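Cytochrome B5-HOST origin (Ostreococcus tauri virus 2, PDB 4B8N) probably carries single electrons between redox partners through a heme iron held by two histidines, as other members of the cytochrome b5 family do. Local coordinates at residues R14-T19 / D29-I34; I37-T42 / K78-E83; K43-H48 / K53-F58. One frame throughout, in Å; residues are numbered along the deposited sequence.

Contact 1 (R14-T19 / D29-I34); sequences RDLSLT and DCWVII
L16 and W31 make the close half of this contact: the L16 methyl CD2 rests 3.5 Å from W31 CZ3 and 3.9 Å from W31 CH2, so that one branch of the leucine serves the outer, six-membered part of the indole. The approach to the ring is oblique, and the two side chains cross at about a right angle. L16 is the centre of an inverse gamma turn, and with CG beside the backbone N (chi1 -62°) its isobutyl group swings in to the tryptophan; V38 of the next strand touches both residues. H24 stacks on the W31 ring, which probably restricts how the indole can turn.

The second pair is smaller and half open, joining exposed L18 to buried I33. L18, at the start of helix 18-22, points its CB away from the strand, yet its CD2 returns to within 3.7 Å of I33 CD1. The two meet by methyl ends. S17 OG caps the same helix by bonding to E20 N. Looser still is the charged border, where R14 NH1 and D29 OD2 stand 6.9 Å apart without contact; R14 is poorly ordered and its NH1 makes a long, weak ion pair with E20 OE2, whereas D29 OD1 is bonded to H24 ND1.

No hydrogen bond links 14-19 to 29-34. Apolar side chains alone join them, on the face of the sheet turned from the heme, which probably corresponds to the second hydrophobic core described for cytochromes b5; cohesion between them probably rests on dispersion and the exclusion of water rather than on directional bonds.

Contact 2 (I37-T42 / K78-E83); sequences IVYDLT and KYLTPE. With HEM (protoporphyrin IX containing Fe), chain E.
L41, just past strand 37-40, and L80, the first residue to leave the helical path of 75-79, bring the two backbones nearest, with L41 CA 9.2 Å from L80 CA and side chains making the contacts between them. L80 does the bridging. Its CD1 lies 3.7 Å from Y39 CD2, oblique to the phenol ring, and 4.3 Å from L41 CD2. The other branch, CD2, reaches the heme methyl CMB at 4.0 Å and also meets F44; the first torsion sets CG beside the backbone N (chi1 -54°), which lets the fork divide between protein and porphyrin. L41 CD1 in turn meets the heme vinyl carbon CAB.

Y79 lays one ring face over the neighbouring methyl: heme CMA is 3.3 Å from Y79 CZ, displaced from the ring centre. Where the strand ends, an Asx turn is closed by D40 OD1, which accepts from T42 N at 3.0 Å (162°) and, through its syn lone pair, from T42 OG1 at 2.7 Å.

Aliphatic and aromatic groups from the sheet and from the end of a helix thus line one edge of the porphyrin, as in the hydrophobic heme crevice of cytochromes b5.

Contact 3 (K43-H48 / K53-F58); sequences KFLPDH and KAIILF. With HEM (protoporphyrin IX containing Fe), chain E; SO4 (sulfate ion), chain F.
The H48 imidazole, which packs against I55, is gripped at both nitrogens: NE2 binds the heme iron at 1.9 Å, and the other ring nitrogen, ND1, is hydrogen-bonded to G51 O. With CG anti to the backbone N (chi1 -179°), the imidazole extends to the iron. I55 adds a CH-pi contact: its CD1 sits over the imidazole face, 3.5 Å from the H48 ring centroid and 21° off the normal. H48 opens the HPGG motif characteristic of cytochromes b5, and the bis-histidine ligation it shares with H71 completes, with the four porphyrin nitrogens, a six-coordinate iron, as suits an electron carrier.

The same I55 CD1 meets the edge of the F44 ring, 3.9 Å from F44 CE2, while F44 CE2 itself approaches heme C2B at 3.6 Å. Behind this layer L45 divides its fork, CD2 lying 3.8 Å from I55 CB and CD1 touching I56 CG1. At the other end of helix 52-56, K53 bends its chain round a sulfate, probably from the crystallisation liquor, and holds sulfate O2 by both K53 N and K53 NZ, the latter at 2.8 Å. K53 NZ also bonds sulfate O1, and K52 N bonds the same ion.

Overall arrangement
Contacts 2 and 3 are buried and share the heme, whereas contact 1 is partly buried and lies across the sheet from it; contacts 1 and 3 stand on opposite sides of the chain's centre. Contacts 1 and 2 use strands 29-34 and 37-40, neighbours in the sheet, with a further probable hydrogen bond from C30 N to T42 OG1, just past the strand, at 2.7 Å. Contact 3 is nested in the loop that contact 2 closes, and the two meet where L41 CD1 packs on I55 CG2. No hydrogen bond crosses any of the three; contacts 1 and 2 are purely apolar, while contact 3 adds a CH-pi contact on the iron-bound imidazole. V32, in the strand of contact 1, packs on I55.

Contact 1 (R14-T19 / D29-I34)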
loop_
_atom_site.group_PDB
_atom_site.type_symbol
_atom_site.label_atom_id
_atom_site.label_comp_id
_atom_site.label_asym_id
_atom_site.label_seq_id
_atom_site.Cartn_x
_atom_site.Cartn_y
_atom_site.Cartn_z
ATOM N N ARG A 14 -12.046 -0.342 14.181
ATOM C CA ARG A 14 -10.719 -0.754 13.675
ATOM C C ARG A 14 -10.779 -1.508 12.330
ATOM O O ARG A 14 -10.122 -2.548 12.133
ATOM C CB ARG A 14 -9.890 -1.486 14.747
ATOM C CG ARG A 14 -8.404 -1.163 14.671
ATOM C CD ARG A 14 -7.714 -1.152 16.032
ATOM N NE ARG A 14 -7.018 -2.407 16.325
ATOM C CZ ARG A 14 -5.796 -2.725 15.895
ATOM N NH1 ARG A 14 -5.103 -1.887 15.131
ATOM N NH2 ARG A 14 -5.267 -3.895 16.226
ATOM N N ASP A 15 -11.581 -0.951 11.415
ATOM C CA ASP A 15 -11.714 -1.413 10.025
ATOM C C ASP A 15 -10.954 -0.473 9.081
ATOM O O ASP A 15 -10.227 0.407 9.538
ATOM C CB ASP A 15 -13.198 -1.505 9.625
ATOM C CG ASP A 15 -13.975 -0.190 9.860
ATOM O OD1 ASP A 15 -13.468 0.720 10.558
ATOM O OD2 ASP A 15 -15.109 -0.073 9.340
ATOM N N LEU A 16 -11.139 -0.629 7.770
ATOM C CA LEU A 16 -10.333 0.103 6.780
ATOM C C LEU A 16 -10.743 1.572 6.517
ATOM O O LEU A 16 -10.798 2.020 5.369
ATOM C CB LEU A 16 -10.261 -0.700 5.467
ATOM C CG LEU A 16 -9.584 -2.080 5.551
ATOM C CD1 LEU A 16 -9.657 -2.828 4.220
ATOM C CD2 LEU A 16 -8.137 -1.948 6.001
ATOM N N SER A 17 -10.999 2.335 7.578
ATOM C CA SER A 17 -11.251 3.773 7.415
ATOM C C SER A 17 -9.938 4.527 7.207
ATOM O O SER A 17 -8.875 4.046 7.592
ATOM C CB SER A 17 -11.976 4.333 8.631
ATOM O OG SER A 17 -11.125 4.319 9.768
ATOM N N LEU A 18 -10.018 5.719 6.627
ATOM C CA LEU A 18 -8.832 6.545 6.414
ATOM C C LEU A 18 -8.110 6.830 7.721
ATOM O O LEU A 18 -6.879 6.820 7.772
ATOM C CB LEU A 18 -9.202 7.847 5.704
ATOM C CG LEU A 18 -9.826 7.722 4.310
ATOM C CD1 LEU A 18 -10.333 9.082 3.851
ATOM C CD2 LEU A 18 -8.819 7.175 3.316
ATOM N N THR A 19 -8.889 7.053 8.778
ATOM C CA THR A 19 -8.357 7.245 10.125
ATOM C C THR A 19 -7.515 6.052 10.558
ATOM O O THR A 19 -6.380 6.217 11.018
ATOM C CB THR A 19 -9.488 7.532 11.144
ATOM O OG1 THR A 19 -10.018 8.837 10.892
ATOM C CG2 THR A 19 -8.979 7.494 12.592
ATOM N N ASP A 29 5.173 -1.064 9.879
ATOM C CA ASP A 29 3.729 -1.269 9.803
ATOM C C ASP A 29 3.182 -0.340 8.719
ATOM O O ASP A 29 2.753 0.785 8.999
ATOM C CB ASP A 29 3.116 -0.966 11.180
ATOM C CG ASP A 29 1.616 -1.205 11.233
ATOM O OD1 ASP A 29 1.030 -1.811 10.305
ATOM O OD2 ASP A 29 1.015 -0.759 12.224
ATOM N N CYS A 30 3.216 -0.817 7.477
ATOM C CA CYS A 30 3.095 0.046 6.300
ATOM C C CYS A 30 1.914 -0.322 5.401
ATOM O O CYS A 30 1.972 -1.307 4.655
ATOM C CB CYS A 30 4.406 -0.002 5.503
ATOM S SG CYS A 30 4.432 1.051 4.036
ATOM N N TRP A 31 0.836 0.460 5.480
ATOM C CA TRP A 31 -0.301 0.260 4.583
ATOM C C TRP A 31 -0.308 1.350 3.585
ATOM O O TRP A 31 0.026 2.484 3.912
ATOM C CB TRP A 31 -1.620 0.335 5.320
ATOM C CG TRP A 31 -1.943 -0.784 6.268
ATOM C CD1 TRP A 31 -1.125 -1.830 6.688
ATOM C CD2 TRP A 31 -3.207 -0.968 6.995
ATOM N NE1 TRP A 31 -1.793 -2.640 7.579
ATOM C CE2 TRP A 31 -3.042 -2.173 7.810
ATOM C CE3 TRP A 31 -4.420 -0.284 7.040
ATOM C CZ2 TRP A 31 -4.058 -2.657 8.623
ATOM C CZ3 TRP A 31 -5.432 -0.778 7.874
ATOM C CH2 TRP A 31 -5.254 -1.937 8.640
ATOM N N VAL A 32 -0.713 1.037 2.363
ATOM C CA VAL A 32 -0.775 2.027 1.285
ATOM C C VAL A 32 -2.082 1.823 0.511
ATOM O O VAL A 32 -2.472 0.679 0.264
ATOM C CB VAL A 32 0.446 1.910 0.329
ATOM C CG1 VAL A 32 0.334 2.880 -0.833
ATOM C CG2 VAL A 32 1.751 2.159 1.075
ATOM N N ILE A 33 -2.750 2.926 0.154
ATOM C CA ILE A 33 -3.984 2.880 -0.647
ATOM C C ILE A 33 -3.622 3.086 -2.113
ATOM O O ILE A 33 -2.944 4.053 -2.458
ATOM C CB ILE A 33 -5.022 3.975 -0.257
ATOM C CG1 ILE A 33 -5.379 3.935 1.241
ATOM C CG2 ILE A 33 -6.292 3.833 -1.117
ATOM C CD1 ILE A 33 -6.025 5.225 1.758
ATOM N N ILE A 34 -4.079 2.172 -2.969
ATOM C CA ILE A 34 -3.965 2.328 -4.425
ATOM C C ILE A 34 -5.325 1.975 -5.031
ATOM O O ILE A 34 -5.810 0.845 -4.873
ATOM C CB ILE A 34 -2.844 1.433 -5.023
ATOM C CG1 ILE A 34 -1.491 1.759 -4.379
ATOM C CG2 ILE A 34 -2.778 1.571 -6.553
ATOM C CD1 ILE A 34 -0.371 0.815 -4.756
#

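Contact 2 (I37-T42 / K78-E83)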
loop_
_atom_site.group_PDB
_atom_site.type_symbol
_atom_site.label_atom_id
_atom_site.label_comp_id
_atom_site.label_asym_id
_atom_site.label_seq_id
_atom_site.Cartn_x
_atom_site.Cartn_y
_atom_site.Cartn_z
ATOM N N ILE A 37 -8.105 0.546 -2.702
ATOM C CA ILE A 37 -7.799 -0.764 -2.100
ATOM C C ILE A 37 -6.592 -0.634 -1.176
ATOM O O ILE A 37 -5.577 -0.052 -1.567
ATOM C CB ILE A 37 -7.525 -1.849 -3.172
ATOM C CG1 ILE A 37 -8.784 -2.106 -4.017
ATOM C CG2 ILE A 37 -7.063 -3.160 -2.533
ATOM C CD1 ILE A 37 -9.959 -2.685 -3.238
ATOM N N VAL A 38 -6.703 -1.166 0.046
ATOM C CA VAL A 38 -5.617 -1.064 1.023
ATOM C C VAL A 38 -4.693 -2.277 0.888
ATOM O O VAL A 38 -5.158 -3.409 0.903
ATOM C CB VAL A 38 -6.159 -0.974 2.470
ATOM C CG1 VAL A 38 -5.040 -0.696 3.460
ATOM C CG2 VAL A 38 -7.230 0.097 2.578
ATOM N N TYR A 39 -3.394 -2.023 0.736
ATOM C CA TYR A 39 -2.371 -3.061 0.702
ATOM C C TYR A 39 -1.483 -2.953 1.943
ATOM O O TYR A 39 -1.101 -1.857 2.333
ATOM C CB TYR A 39 -1.520 -2.903 -0.570
ATOM C CG TYR A 39 -2.325 -3.021 -1.851
ATOM C CD1 TYR A 39 -2.964 -1.912 -2.419
ATOM C CD2 TYR A 39 -2.485 -4.252 -2.469
ATOM C CE1 TYR A 39 -3.719 -2.031 -3.581
ATOM C CE2 TYR A 39 -3.221 -4.381 -3.633
ATOM C CZ TYR A 39 -3.843 -3.282 -4.184
ATOM O OH TYR A 39 -4.578 -3.443 -5.340
ATOM N N ASP A 40 -1.169 -4.085 2.566
ATOM C CA ASP A 40 -0.178 -4.102 3.629
ATOM C C ASP A 40 1.157 -4.436 2.999
ATOM O O ASP A 40 1.419 -5.590 2.654
ATOM C CB ASP A 40 -0.530 -5.093 4.739
ATOM C CG ASP A 40 0.505 -5.109 5.876
ATOM O OD1 ASP A 40 1.586 -4.490 5.762
ATOM O OD2 ASP A 40 0.227 -5.750 6.903
ATOM N N LEU A 41 1.989 -3.411 2.830
ATOM C CA LEU A 41 3.248 -3.580 2.119
ATOM C C LEU A 41 4.452 -3.782 3.034
ATOM O O LEU A 41 5.587 -3.805 2.565
ATOM C CB LEU A 41 3.465 -2.440 1.097
ATOM C CG LEU A 41 2.377 -2.321 0.015
ATOM C CD1 LEU A 41 2.583 -1.105 -0.876
ATOM C CD2 LEU A 41 2.291 -3.583 -0.818
ATOM N N THR A 42 4.203 -3.987 4.329
ATOM C CA THR A 42 5.280 -4.091 5.326
ATOM C C THR A 42 6.308 -5.152 4.892
ATOM O O THR A 42 7.514 -4.884 4.787
ATOM C CB THR A 42 4.701 -4.434 6.727
ATOM O OG1 THR A 42 3.678 -3.492 7.087
ATOM C CG2 THR A 42 5.771 -4.452 7.778
ATOM N N LYS A 78 1.083 -9.204 -10.692
ATOM C CA LYS A 78 2.237 -10.112 -10.801
ATOM C C LYS A 78 3.180 -10.145 -9.608
ATOM O O LYS A 78 4.018 -11.046 -9.495
ATOM C CB LYS A 78 3.030 -9.847 -12.081
ATOM C CG LYS A 78 2.350 -10.406 -13.319
ATOM C CD LYS A 78 3.338 -11.078 -14.261
ATOM C CE LYS A 78 4.091 -10.062 -15.104
ATOM N NZ LYS A 78 4.970 -10.737 -16.101
ATOM N N TYR A 79 3.061 -9.177 -8.709
ATOM C CA TYR A 79 4.017 -9.103 -7.604
ATOM C C TYR A 79 3.444 -9.343 -6.220
ATOM O O TYR A 79 4.198 -9.608 -5.280
ATOM C CB TYR A 79 4.783 -7.777 -7.644
ATOM C CG TYR A 79 5.757 -7.701 -8.797
ATOM C CD1 TYR A 79 5.319 -7.434 -10.099
ATOM C CD2 TYR A 79 7.118 -7.898 -8.587
ATOM C CE1 TYR A 79 6.215 -7.370 -11.166
ATOM C CE2 TYR A 79 8.019 -7.827 -9.640
ATOM C CZ TYR A 79 7.562 -7.568 -10.924
ATOM O OH TYR A 79 8.461 -7.505 -11.955
ATOM N N LEU A 80 2.124 -9.253 -6.082
ATOM C CA LEU A 80 1.504 -9.378 -4.771
ATOM C C LEU A 80 0.637 -10.634 -4.627
ATOM O O LEU A 80 0.079 -11.114 -5.603
ATOM C CB LEU A 80 0.703 -8.112 -4.440
ATOM C CG LEU A 80 1.435 -6.759 -4.528
ATOM C CD1 LEU A 80 0.501 -5.637 -4.103
ATOM C CD2 LEU A 80 2.728 -6.705 -3.704
ATOM N N THR A 81 0.556 -11.157 -3.402
ATOM C CA THR A 81 -0.334 -12.278 -3.058
ATOM C C THR A 81 -1.592 -11.760 -2.356
ATOM O O THR A 81 -1.629 -10.595 -1.948
ATOM C CB THR A 81 0.383 -13.314 -2.163
ATOM O OG1 THR A 81 0.815 -12.699 -0.944
ATOM C CG2 THR A 81 1.598 -13.870 -2.868
ATOM N N PRO A 82 -2.642 -12.605 -2.239
ATOM C CA PRO A 82 -3.865 -12.194 -1.533
ATOM C C PRO A 82 -3.653 -11.795 -0.082
ATOM O O PRO A 82 -4.416 -10.987 0.445
ATOM C CB PRO A 82 -4.739 -13.453 -1.588
ATOM C CG PRO A 82 -4.321 -14.121 -2.849
ATOM C CD PRO A 82 -2.845 -13.865 -2.984
ATOM N N GLU A 83 -2.641 -12.350 0.576
ATOM C CA GLU A 83 -2.460 -12.033 1.996
ATOM C C GLU A 83 -2.167 -10.540 2.284
ATOM O O GLU A 83 -2.427 -10.062 3.394
ATOM C CB GLU A 83 -1.419 -12.945 2.653
ATOM C CG GLU A 83 -0.007 -12.810 2.108
ATOM C CD GLU A 83 0.967 -13.749 2.792
ATOM O OE1 GLU A 83 0.610 -14.928 3.012
ATOM O OE2 GLU A 83 2.097 -13.311 3.101
HETATM C CHA HEM E . 9.929 0.345 -9.478
HETATM C CHB HEM E . 6.518 -3.012 -8.005
HETATM C CHC HEM E . 4.504 0.249 -5.083
HETATM C CHD HEM E . 7.912 3.503 -6.505
HETATM C C1A HEM E . 9.111 -0.833 -9.333
HETATM C C2A HEM E . 9.387 -2.038 -10.120
HETATM C C3A HEM E . 8.382 -3.003 -9.694
HETATM C C4A HEM E . 7.609 -2.344 -8.639
HETATM C CMA HEM E . 8.228 -4.409 -10.185
HETATM C CAA HEM E . 10.455 -2.257 -11.174
HETATM C CBA HEM E . 9.821 -2.136 -12.563
HETATM C CGA HEM E . 9.481 -0.681 -12.787
HETATM O O1A HEM E . 10.416 0.165 -12.963
HETATM O O2A HEM E . 8.267 -0.384 -12.765
HETATM C C1B HEM E . 5.641 -2.389 -7.057
HETATM C C2B HEM E . 4.502 -3.134 -6.496
HETATM C C3B HEM E . 3.925 -2.124 -5.632
HETATM C C4B HEM E . 4.795 -0.960 -5.795
HETATM C CMB HEM E . 4.081 -4.548 -6.758
HETATM C CAB HEM E . 2.750 -2.264 -4.735
HETATM C CBB HEM E . 1.702 -1.511 -4.906
HETATM C C1C HEM E . 5.185 1.489 -5.246
HETATM C C2C HEM E . 4.807 2.707 -4.487
HETATM C C3C HEM E . 5.829 3.633 -4.922
HETATM C C4C HEM E . 6.754 2.938 -5.856
HETATM C CMC HEM E . 3.659 2.892 -3.515
HETATM C CAC HEM E . 5.930 5.036 -4.499
HETATM C CBC HEM E . 5.448 5.919 -5.341
HETATM C C1D HEM E . 8.824 2.910 -7.429
HETATM C C2D HEM E . 9.938 3.694 -7.989
HETATM C C3D HEM E . 10.544 2.732 -8.896
HETATM C C4D HEM E . 9.705 1.529 -8.715
HETATM C CMD HEM E . 10.367 5.129 -7.721
HETATM C CAD HEM E . 11.738 2.894 -9.796
HETATM C CBD HEM E . 11.308 3.132 -11.245
HETATM C CGD HEM E . 12.487 3.076 -12.215
HETATM O O1D HEM E . 13.666 3.164 -11.791
HETATM O O2D HEM E . 12.235 2.948 -13.434
HETATM N NA HEM E . 7.911 -0.953 -8.519
HETATM N NB HEM E . 5.785 -1.110 -6.675
HETATM N NC HEM E . 6.270 1.656 -6.136
HETATM N ND HEM E . 8.670 1.636 -7.879
HETATM FE FE HEM E . 7.258 0.279 -7.142
#

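Contact 3 (K43-H48 / K53-F58)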
loop_
_atom_site.group_PDB
_atom_site.type_symbol
_atom_site.label_atom_id
_atom_site.label_comp_id
_atom_site.label_asym_id
_atom_site.label_seq_id
_atom_site.Cartn_x
_atom_site.Cartn_y
_atom_site.Cartn_z
ATOM N N LYS A 43 5.821 -6.354 4.604
ATOM C CA LYS A 43 6.716 -7.440 4.201
ATOM C C LYS A 43 7.208 -7.290 2.759
ATOM O O LYS A 43 8.296 -7.751 2.416
ATOM C CB LYS A 43 6.054 -8.803 4.434
ATOM C CG LYS A 43 5.952 -9.156 5.913
ATOM C CD LYS A 43 5.112 -10.404 6.134
ATOM C CE LYS A 43 5.114 -10.804 7.601
ATOM N NZ LYS A 43 4.184 -11.933 7.856
ATOM N N PHE A 44 6.435 -6.620 1.923
ATOM C CA PHE A 44 6.889 -6.346 0.550
ATOM C C PHE A 44 8.063 -5.361 0.460
ATOM O O PHE A 44 8.791 -5.356 -0.538
ATOM C CB PHE A 44 5.717 -5.865 -0.325
ATOM C CG PHE A 44 6.108 -5.565 -1.757
ATOM C CD1 PHE A 44 6.500 -6.587 -2.625
ATOM C CD2 PHE A 44 6.097 -4.251 -2.233
ATOM C CE1 PHE A 44 6.872 -6.303 -3.942
ATOM C CE2 PHE A 44 6.457 -3.967 -3.544
ATOM C CZ PHE A 44 6.849 -4.992 -4.397
ATOM N N LEU A 45 8.257 -4.539 1.491
ATOM C CA LEU A 45 9.232 -3.436 1.425
ATOM C C LEU A 45 10.642 -3.843 0.956
ATOM O O LEU A 45 11.128 -3.281 -0.030
ATOM C CB LEU A 45 9.295 -2.625 2.732
ATOM C CG LEU A 45 8.071 -1.887 3.273
ATOM C CD1 LEU A 45 8.453 -1.116 4.534
ATOM C CD2 LEU A 45 7.474 -0.964 2.223
ATOM N N PRO A 46 11.276 -4.834 1.621
ATOM C CA PRO A 46 12.609 -5.197 1.131
ATOM C C PRO A 46 12.578 -5.871 -0.242
ATOM O O PRO A 46 13.620 -5.960 -0.904
ATOM C CB PRO A 46 13.134 -6.158 2.201
ATOM C CG PRO A 46 11.908 -6.715 2.848
ATOM C CD PRO A 46 10.908 -5.604 2.831
ATOM N N ASP A 47 11.403 -6.347 -0.661
ATOM C CA ASP A 47 11.243 -6.991 -1.977
ATOM C C ASP A 47 10.980 -6.008 -3.111
ATOM O O ASP A 47 11.063 -6.362 -4.289
ATOM C CB ASP A 47 10.108 -8.021 -1.956
ATOM C CG ASP A 47 10.415 -9.215 -1.082
ATOM O OD1 ASP A 47 11.606 -9.524 -0.864
ATOM O OD2 ASP A 47 9.448 -9.845 -0.612
ATOM N N HIS A 48 10.668 -4.765 -2.772
ATOM C CA HIS A 48 10.286 -3.792 -3.791
ATOM C C HIS A 48 11.435 -3.446 -4.715
ATOM O O HIS A 48 12.474 -2.981 -4.251
ATOM C CB HIS A 48 9.753 -2.535 -3.117
ATOM C CG HIS A 48 9.311 -1.481 -4.089
ATOM N ND1 HIS A 48 9.634 -0.183 -3.951
ATOM C CD2 HIS A 48 8.563 -1.580 -5.253
ATOM C CE1 HIS A 48 9.106 0.516 -4.969
ATOM N NE2 HIS A 48 8.453 -0.344 -5.767
ATOM N N LYS A 53 12.186 3.000 0.828
ATOM C CA LYS A 53 11.799 4.369 1.194
ATOM C C LYS A 53 10.764 4.998 0.282
ATOM O O LYS A 53 9.892 5.739 0.760
ATOM C CB LYS A 53 13.040 5.236 1.300
ATOM C CG LYS A 53 13.940 4.827 2.454
ATOM C CD LYS A 53 15.061 5.840 2.594
ATOM C CE LYS A 53 16.410 5.148 2.658
ATOM N NZ LYS A 53 16.837 4.634 1.324
ATOM N N ALA A 54 10.842 4.689 -1.018
ATOM C CA ALA A 54 9.838 5.149 -1.981
ATOM C C ALA A 54 8.427 4.785 -1.533
ATOM O O ALA A 54 7.499 5.568 -1.713
ATOM C CB ALA A 54 10.104 4.576 -3.364
ATOM N N ILE A 55 8.259 3.580 -0.996
ATOM C CA ILE A 55 6.943 3.179 -0.472
ATOM C C ILE A 55 6.670 3.742 0.916
ATOM O O ILE A 55 5.556 4.230 1.173
ATOM C CB ILE A 55 6.735 1.646 -0.495
ATOM C CG1 ILE A 55 6.966 1.115 -1.907
ATOM C CG2 ILE A 55 5.317 1.291 -0.016
ATOM C CD1 ILE A 55 6.922 -0.394 -2.039
ATOM N N ILE A 56 7.661 3.674 1.807
ATOM C CA ILE A 56 7.496 4.198 3.181
ATOM C C ILE A 56 7.034 5.675 3.149
ATOM O O ILE A 56 6.232 6.120 3.978
ATOM C CB ILE A 56 8.798 4.063 4.014
ATOM C CG1 ILE A 56 9.177 2.588 4.206
ATOM C CG2 ILE A 56 8.630 4.716 5.374
ATOM C CD1 ILE A 56 10.654 2.364 4.540
ATOM N N LEU A 57 7.537 6.417 2.170
ATOM C CA LEU A 57 7.100 7.797 1.915
ATOM C C LEU A 57 5.588 7.939 1.866
ATOM O O LEU A 57 5.058 8.997 2.210
ATOM C CB LEU A 57 7.636 8.300 0.576
ATOM C CG LEU A 57 8.842 9.223 0.495
ATOM C CD1 LEU A 57 9.109 9.581 -0.966
ATOM C CD2 LEU A 57 8.604 10.476 1.324
ATOM N N PHE A 58 4.905 6.886 1.412
ATOM C CA PHE A 58 3.447 6.893 1.269
ATOM C C PHE A 58 2.731 6.028 2.315
ATOM O O PHE A 58 1.526 5.768 2.187
ATOM C CB PHE A 58 3.045 6.502 -0.165
ATOM C CG PHE A 58 3.445 7.525 -1.194
ATOM C CD1 PHE A 58 4.740 7.564 -1.695
ATOM C CD2 PHE A 58 2.532 8.476 -1.634
ATOM C CE1 PHE A 58 5.127 8.535 -2.609
ATOM C CE2 PHE A 58 2.905 9.447 -2.558
ATOM C CZ PHE A 58 4.205 9.472 -3.052
HETATM C CHA HEM E . 9.929 0.345 -9.478
HETATM C CHB HEM E . 6.518 -3.012 -8.005
HETATM C CHC HEM E . 4.504 0.249 -5.083
HETATM C CHD HEM E . 7.912 3.503 -6.505
HETATM C C1A HEM E . 9.111 -0.833 -9.333
HETATM C C2A HEM E . 9.387 -2.038 -10.120
HETATM C C3A HEM E . 8.382 -3.003 -9.694
HETATM C C4A HEM E . 7.609 -2.344 -8.639
HETATM C CMA HEM E . 8.228 -4.409 -10.185
HETATM C CAA HEM E . 10.455 -2.257 -11.174
HETATM C CBA HEM E . 9.821 -2.136 -12.563
HETATM C CGA HEM E . 9.481 -0.681 -12.787
HETATM O O1A HEM E . 10.416 0.165 -12.963
HETATM O O2A HEM E . 8.267 -0.384 -12.765
HETATM C C1B HEM E . 5.641 -2.389 -7.057
HETATM C C2B HEM E . 4.502 -3.134 -6.496
HETATM C C3B HEM E . 3.925 -2.124 -5.632
HETATM C C4B HEM E . 4.795 -0.960 -5.795
HETATM C CMB HEM E . 4.081 -4.548 -6.758
HETATM C CAB HEM E . 2.750 -2.264 -4.735
HETATM C CBB HEM E . 1.702 -1.511 -4.906
HETATM C C1C HEM E . 5.185 1.489 -5.246
HETATM C C2C HEM E . 4.807 2.707 -4.487
HETATM C C3C HEM E . 5.829 3.633 -4.922
HETATM C C4C HEM E . 6.754 2.938 -5.856
HETATM C CMC HEM E . 3.659 2.892 -3.515
HETATM C CAC HEM E . 5.930 5.036 -4.499
HETATM C CBC HEM E . 5.448 5.919 -5.341
HETATM C C1D HEM E . 8.824 2.910 -7.429
HETATM C C2D HEM E . 9.938 3.694 -7.989
HETATM C C3D HEM E . 10.544 2.732 -8.896
HETATM C C4D HEM E . 9.705 1.529 -8.715
HETATM C CMD HEM E . 10.367 5.129 -7.721
HETATM C CAD HEM E . 11.738 2.894 -9.796
HETATM C CBD HEM E . 11.308 3.132 -11.245
HETATM C CGD HEM E . 12.487 3.076 -12.215
HETATM O O1D HEM E . 13.666 3.164 -11.791
HETATM O O2D HEM E . 12.235 2.948 -13.434
HETATM N NA HEM E . 7.911 -0.953 -8.519
HETATM N NB HEM E . 5.785 -1.110 -6.675
HETATM N NC HEM E . 6.270 1.656 -6.136
HETATM N ND HEM E . 8.670 1.636 -7.879
HETATM FE FE HEM E . 7.258 0.279 -7.142
HETATM S S SO4 F . 16.157 1.619 -0.156
HETATM O O1 SO4 F . 17.242 1.762 0.848
HETATM O O2 SO4 F . 15.172 2.752 -0.016
HETATM O O3 SO4 F . 15.535 0.292 0.060
HETATM O O4 SO4 F . 16.747 1.628 -1.518
#